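PDB 3C2G: beta-catenin homolog sys-1, which acts as a transcriptional coregulator in the Wnt asymmetry pathway, activating or repressing target genes with partners such as the TCF factor pop-1, which it binds directly. Local coordinates for residues 227-239 with 253-267. Sequence-based numbering, arbitrary orientation.
Sequences KLNAVMIGSYRLI and LAHLIQVIIRTFDLL
Ile239 fits as a knob into a hole formed by Leu253, Leu256, Ile257 and Ile260, joining helices 224-239 and 251-270, consecutive in the armadillo domain; the axes of segments 227-239 and 253-267 run antiparallel (154°) and approach to 9.2 Å. Its CB meets Leu253 CD1 at 3.7 Å. The methyl CG2 drops onto Leu256 CB at 3.5 Å, while CG1, turned in between backbone N and C (chi1 69°), carries CD1 to another wall of the hole, Ile260 CD1 at 3.8 Å and, more loosely, Ile257 CG1. One turn back, Ser235 CB rests on CG1 and CD1 of Ile260. Ser235 OG hydrogen-bonds to Val231 O (2.9 Å) and Thr263 OG1 to Val259 O (2.8 Å), each carbonyl also accepting the same residue's backbone N from the opposite face of its plane; both buried hydroxyls are thus satisfied within their helices. Leu228 CD1 lies across Leu266 CD2 (3.8 Å) and beside Leu267 CD2, while its CB touches Thr263 CG2. Helix 189-198 packs against Thr263 and Leu266, and helix 285-292 against Met232 and Ile260. Selenomethionine Met232, bent at chi3 (47°), makes a Met-aromatic contact, its SE approaching the Phe264 ring obliquely, 4.7 Å from the centroid and nearest to CE1.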
loop_
_atom_site.group_PDB
_atom_site.type_symbol
_atom_site.label_atom_id
_atom_site.label_comp_id
_atom_site.label_asym_id
_atom_site.label_seq_id
_atom_site.Cartn_x
_atom_site.Cartn_y
_atom_site.Cartn_z
ATOM N N LYS A 227 -8.637 -19.419 -1.080
ATOM C CA LYS A 227 -9.782 -19.227 -1.950
ATOM C C LYS A 227 -9.558 -18.091 -2.936
ATOM O O LYS A 227 -9.749 -18.267 -4.148
ATOM C CB LYS A 227 -11.045 -18.978 -1.144
ATOM C CG LYS A 227 -11.635 -20.212 -0.485
ATOM C CD LYS A 227 -13.029 -19.846 0.023
ATOM C CE LYS A 227 -13.552 -20.801 1.064
ATOM N NZ LYS A 227 -15.033 -20.695 1.100
ATOM N N LEU A 228 -9.125 -16.944 -2.429
ATOM C CA LEU A 228 -8.878 -15.807 -3.291
ATOM C C LEU A 228 -7.778 -16.085 -4.315
ATOM O O LEU A 228 -7.888 -15.647 -5.464
ATOM C CB LEU A 228 -8.626 -14.547 -2.471
ATOM C CG LEU A 228 -9.905 -14.043 -1.769
ATOM C CD1 LEU A 228 -9.637 -12.802 -0.919
ATOM C CD2 LEU A 228 -11.041 -13.777 -2.789
ATOM N N ASN A 229 -6.749 -16.846 -3.916
ATOM C CA ASN A 229 -5.705 -17.273 -4.837
ATOM C C ASN A 229 -6.223 -18.138 -5.966
ATOM O O ASN A 229 -5.813 -17.965 -7.102
ATOM C CB ASN A 229 -4.560 -18.008 -4.123
ATOM C CG ASN A 229 -3.580 -17.056 -3.437
ATOM O OD1 ASN A 229 -3.624 -15.841 -3.635
ATOM N ND2 ASN A 229 -2.694 -17.612 -2.615
ATOM N N ALA A 230 -7.114 -19.078 -5.663
ATOM C CA ALA A 230 -7.617 -19.978 -6.700
ATOM C C ALA A 230 -8.557 -19.233 -7.662
ATOM O O ALA A 230 -8.629 -19.567 -8.840
ATOM C CB ALA A 230 -8.276 -21.187 -6.100
ATOM N N VAL A 231 -9.212 -18.194 -7.157
ATOM C CA VAL A 231 -10.072 -17.335 -7.959
ATOM C C VAL A 231 -9.247 -16.463 -8.922
ATOM O O VAL A 231 -9.586 -16.348 -10.105
ATOM C CB VAL A 231 -11.018 -16.466 -7.053
ATOM C CG1 VAL A 231 -11.736 -15.403 -7.857
ATOM C CG2 VAL A 231 -12.020 -17.344 -6.307
HETATM N N MSE A 232 -8.191 -15.837 -8.406
HETATM C CA MSE A 232 -7.190 -15.143 -9.226
HETATM C C MSE A 232 -6.764 -16.022 -10.407
HETATM O O MSE A 232 -6.787 -15.600 -11.559
HETATM C CB MSE A 232 -5.946 -14.904 -8.388
HETATM C CG MSE A 232 -5.616 -13.497 -7.932
HETATM SE SE MSE A 232 -3.728 -13.630 -7.271
HETATM C CE MSE A 232 -3.028 -14.613 -8.784
ATOM N N ILE A 233 -6.386 -17.254 -10.092
ATOM C CA ILE A 233 -5.767 -18.151 -11.040
ATOM C C ILE A 233 -6.763 -18.747 -12.020
ATOM O O ILE A 233 -6.484 -18.818 -13.213
ATOM C CB ILE A 233 -4.947 -19.248 -10.318
ATOM C CG1 ILE A 233 -3.732 -18.610 -9.648
ATOM C CG2 ILE A 233 -4.506 -20.351 -11.282
ATOM C CD1 ILE A 233 -2.759 -17.933 -10.627
ATOM N N GLY A 234 -7.902 -19.192 -11.506
ATOM C CA GLY A 234 -9.032 -19.578 -12.331
ATOM C C GLY A 234 -9.432 -18.514 -13.341
ATOM O O GLY A 234 -9.673 -18.828 -14.499
ATOM N N SER A 235 -9.494 -17.259 -12.920
ATOM C CA SER A 235 -9.807 -16.182 -13.856
ATOM C C SER A 235 -8.674 -15.997 -14.855
ATOM O O SER A 235 -8.923 -15.833 -16.061
ATOM C CB SER A 235 -10.090 -14.858 -13.136
ATOM O OG SER A 235 -11.101 -14.984 -12.145
ATOM N N TYR A 236 -7.432 -16.033 -14.367
ATOM C CA TYR A 236 -6.296 -15.884 -15.264
ATOM C C TYR A 236 -6.341 -16.962 -16.342
ATOM O O TYR A 236 -6.160 -16.683 -17.520
ATOM C CB TYR A 236 -4.946 -15.906 -14.541
ATOM C CG TYR A 236 -3.822 -15.805 -15.534
ATOM C CD1 TYR A 236 -3.567 -14.604 -16.204
ATOM C CD2 TYR A 236 -3.065 -16.921 -15.867
ATOM C CE1 TYR A 236 -2.567 -14.513 -17.162
ATOM C CE2 TYR A 236 -2.057 -16.841 -16.807
ATOM C CZ TYR A 236 -1.812 -15.634 -17.451
ATOM O OH TYR A 236 -0.805 -15.562 -18.391
ATOM N N ARG A 237 -6.623 -18.186 -15.933
ATOM C CA ARG A 237 -6.675 -19.274 -16.877
ATOM C C ARG A 237 -7.632 -19.011 -18.029
ATOM O O ARG A 237 -7.375 -19.441 -19.143
ATOM C CB ARG A 237 -7.037 -20.578 -16.178
ATOM C CG ARG A 237 -5.839 -21.270 -15.559
ATOM C CD ARG A 237 -6.231 -22.570 -14.921
ATOM N NE ARG A 237 -5.115 -23.508 -14.983
ATOM C CZ ARG A 237 -5.200 -24.809 -14.710
ATOM N NH1 ARG A 237 -6.360 -25.346 -14.339
ATOM N NH2 ARG A 237 -4.117 -25.570 -14.807
ATOM N N LEU A 238 -8.724 -18.298 -17.763
ATOM C CA LEU A 238 -9.759 -18.108 -18.770
ATOM C C LEU A 238 -9.499 -16.912 -19.667
ATOM O O LEU A 238 -9.987 -16.860 -20.796
ATOM C CB LEU A 238 -11.133 -17.981 -18.117
ATOM C CG LEU A 238 -11.677 -19.256 -17.462
ATOM C CD1 LEU A 238 -12.812 -18.896 -16.497
ATOM C CD2 LEU A 238 -12.132 -20.281 -18.484
ATOM N N ILE A 239 -8.736 -15.949 -19.166
ATOM C CA ILE A 239 -8.425 -14.766 -19.950
ATOM C C ILE A 239 -7.079 -14.878 -20.669
ATOM O O ILE A 239 -6.816 -14.126 -21.611
ATOM C CB ILE A 239 -8.475 -13.471 -19.104
ATOM C CG1 ILE A 239 -7.336 -13.402 -18.098
ATOM C CG2 ILE A 239 -9.816 -13.328 -18.408
ATOM C CD1 ILE A 239 -7.101 -12.013 -17.563
ATOM N N LEU A 253 -14.656 -11.015 -20.775
ATOM C CA LEU A 253 -13.259 -10.688 -20.490
ATOM C C LEU A 253 -13.155 -9.509 -19.533
ATOM O O LEU A 253 -12.358 -9.540 -18.602
ATOM C CB LEU A 253 -12.489 -10.409 -21.787
ATOM C CG LEU A 253 -11.081 -9.787 -21.753
ATOM C CD1 LEU A 253 -10.081 -10.692 -21.014
ATOM C CD2 LEU A 253 -10.566 -9.454 -23.163
ATOM N N ALA A 254 -13.977 -8.486 -19.747
ATOM C CA ALA A 254 -14.008 -7.314 -18.868
ATOM C C ALA A 254 -14.377 -7.710 -17.455
ATOM O O ALA A 254 -13.865 -7.153 -16.494
ATOM C CB ALA A 254 -14.979 -6.269 -19.381
ATOM N N HIS A 255 -15.265 -8.681 -17.331
ATOM C CA HIS A 255 -15.772 -9.067 -16.031
ATOM C C HIS A 255 -14.707 -9.843 -15.261
ATOM O O HIS A 255 -14.549 -9.669 -14.057
ATOM C CB HIS A 255 -17.057 -9.889 -16.177
ATOM C CG HIS A 255 -17.479 -10.558 -14.909
ATOM N ND1 HIS A 255 -17.247 -11.896 -14.660
ATOM C CD2 HIS A 255 -18.072 -10.065 -13.797
ATOM C CE1 HIS A 255 -17.693 -12.200 -13.453
ATOM N NE2 HIS A 255 -18.203 -11.109 -12.911
ATOM N N LEU A 256 -13.990 -10.712 -15.964
ATOM C CA LEU A 256 -12.944 -11.513 -15.344
ATOM C C LEU A 256 -11.744 -10.667 -14.928
ATOM O O LEU A 256 -11.182 -10.892 -13.872
ATOM C CB LEU A 256 -12.537 -12.667 -16.246
ATOM C CG LEU A 256 -13.552 -13.816 -16.373
ATOM C CD1 LEU A 256 -13.089 -14.826 -17.398
ATOM C CD2 LEU A 256 -13.857 -14.522 -15.040
ATOM N N ILE A 257 -11.381 -9.673 -15.736
ATOM C CA ILE A 257 -10.284 -8.785 -15.394
ATOM C C ILE A 257 -10.636 -8.086 -14.105
ATOM O O ILE A 257 -9.828 -8.014 -13.167
ATOM C CB ILE A 257 -10.006 -7.757 -16.516
ATOM C CG1 ILE A 257 -9.214 -8.422 -17.654
ATOM C CG2 ILE A 257 -9.245 -6.522 -15.978
ATOM C CD1 ILE A 257 -9.137 -7.584 -18.929
ATOM N N GLN A 258 -11.867 -7.584 -14.063
ATOM C CA GLN A 258 -12.391 -6.867 -12.900
ATOM C C GLN A 258 -12.443 -7.789 -11.675
ATOM O O GLN A 258 -12.133 -7.360 -10.571
ATOM C CB GLN A 258 -13.759 -6.252 -13.230
ATOM C CG GLN A 258 -14.002 -4.841 -12.660
ATOM C CD GLN A 258 -12.976 -3.773 -13.109
ATOM O OE1 GLN A 258 -12.537 -3.737 -14.271
ATOM N NE2 GLN A 258 -12.604 -2.892 -12.179
ATOM N N VAL A 259 -12.805 -9.052 -11.872
ATOM C CA VAL A 259 -12.757 -10.027 -10.793
ATOM C C VAL A 259 -11.330 -10.171 -10.216
ATOM O O VAL A 259 -11.147 -10.256 -9.001
ATOM C CB VAL A 259 -13.279 -11.408 -11.241
ATOM C CG1 VAL A 259 -12.847 -12.501 -10.248
ATOM C CG2 VAL A 259 -14.788 -11.389 -11.377
ATOM N N ILE A 260 -10.324 -10.181 -11.089
ATOM C CA ILE A 260 -8.931 -10.282 -10.652
ATOM C C ILE A 260 -8.487 -9.033 -9.865
ATOM O O ILE A 260 -7.814 -9.135 -8.834
ATOM C CB ILE A 260 -8.007 -10.513 -11.862
ATOM C CG1 ILE A 260 -8.216 -11.910 -12.425
ATOM C CG2 ILE A 260 -6.535 -10.252 -11.501
ATOM C CD1 ILE A 260 -7.851 -12.002 -13.885
ATOM N N ILE A 261 -8.858 -7.865 -10.366
ATOM C CA ILE A 261 -8.517 -6.601 -9.733
ATOM C C ILE A 261 -9.145 -6.456 -8.346
ATOM O O ILE A 261 -8.484 -6.046 -7.401
ATOM C CB ILE A 261 -8.878 -5.403 -10.647
ATOM C CG1 ILE A 261 -7.967 -5.412 -11.888
ATOM C CG2 ILE A 261 -8.777 -4.092 -9.888
ATOM C CD1 ILE A 261 -8.285 -4.372 -12.952
ATOM N N ARG A 262 -10.408 -6.818 -8.212
ATOM C CA ARG A 262 -11.055 -6.759 -6.912
ATOM C C ARG A 262 -10.523 -7.825 -5.947
ATOM O O ARG A 262 -10.552 -7.639 -4.734
ATOM C CB ARG A 262 -12.581 -6.854 -7.058
ATOM C CG ARG A 262 -13.229 -5.613 -7.721
ATOM C CD ARG A 262 -14.742 -5.832 -7.866
ATOM N NE ARG A 262 -15.435 -4.773 -8.602
ATOM C CZ ARG A 262 -16.295 -3.909 -8.062
ATOM N NH1 ARG A 262 -16.587 -3.966 -6.764
ATOM N NH2 ARG A 262 -16.873 -2.990 -8.827
ATOM N N THR A 263 -10.049 -8.943 -6.480
ATOM C CA THR A 263 -9.385 -9.936 -5.645
ATOM C C THR A 263 -8.046 -9.406 -5.122
ATOM O O THR A 263 -7.723 -9.624 -3.962
ATOM C CB THR A 263 -9.190 -11.241 -6.393
ATOM O OG1 THR A 263 -10.475 -11.772 -6.732
ATOM C CG2 THR A 263 -8.439 -12.253 -5.549
ATOM N N PHE A 264 -7.293 -8.693 -5.961
ATOM C CA PHE A 264 -6.075 -8.040 -5.503
ATOM C C PHE A 264 -6.409 -7.028 -4.407
ATOM O O PHE A 264 -5.757 -6.999 -3.365
ATOM C CB PHE A 264 -5.322 -7.329 -6.651
ATOM C CG PHE A 264 -4.620 -8.259 -7.633
ATOM C CD1 PHE A 264 -4.115 -9.491 -7.238
ATOM C CD2 PHE A 264 -4.436 -7.860 -8.963
ATOM C CE1 PHE A 264 -3.444 -10.318 -8.154
ATOM C CE2 PHE A 264 -3.768 -8.676 -9.885
ATOM C CZ PHE A 264 -3.271 -9.905 -9.481
ATOM N N ASP A 265 -7.418 -6.200 -4.646
ATOM C CA ASP A 265 -7.847 -5.184 -3.679
ATOM C C ASP A 265 -8.281 -5.801 -2.345
ATOM O O ASP A 265 -7.905 -5.309 -1.291
ATOM C CB ASP A 265 -8.980 -4.332 -4.268
ATOM C CG ASP A 265 -9.432 -3.210 -3.326
ATOM O OD1 ASP A 265 -8.592 -2.362 -2.935
ATOM O OD2 ASP A 265 -10.633 -3.174 -2.972
ATOM N N LEU A 266 -9.050 -6.890 -2.391
ATOM C CA LEU A 266 -9.514 -7.552 -1.169
ATOM C C LEU A 266 -8.347 -8.184 -0.366
ATOM O O LEU A 266 -8.220 -7.948 0.848
ATOM C CB LEU A 266 -10.623 -8.563 -1.476
ATOM C CG LEU A 266 -11.301 -9.272 -0.301
ATOM C CD1 LEU A 266 -11.811 -8.299 0.771
ATOM C CD2 LEU A 266 -12.434 -10.195 -0.781
ATOM N N LEU A 267 -7.487 -8.947 -1.039
ATOM C CA LEU A 267 -6.247 -9.439 -0.412
ATOM C C LEU A 267 -5.404 -8.321 0.217
ATOM O O LEU A 267 -4.898 -8.476 1.321
ATOM C CB LEU A 267 -5.407 -10.202 -1.420
ATOM C CG LEU A 267 -5.998 -11.549 -1.780
ATOM C CD1 LEU A 267 -5.420 -11.998 -3.094
ATOM C CD2 LEU A 267 -5.769 -12.540 -0.654
#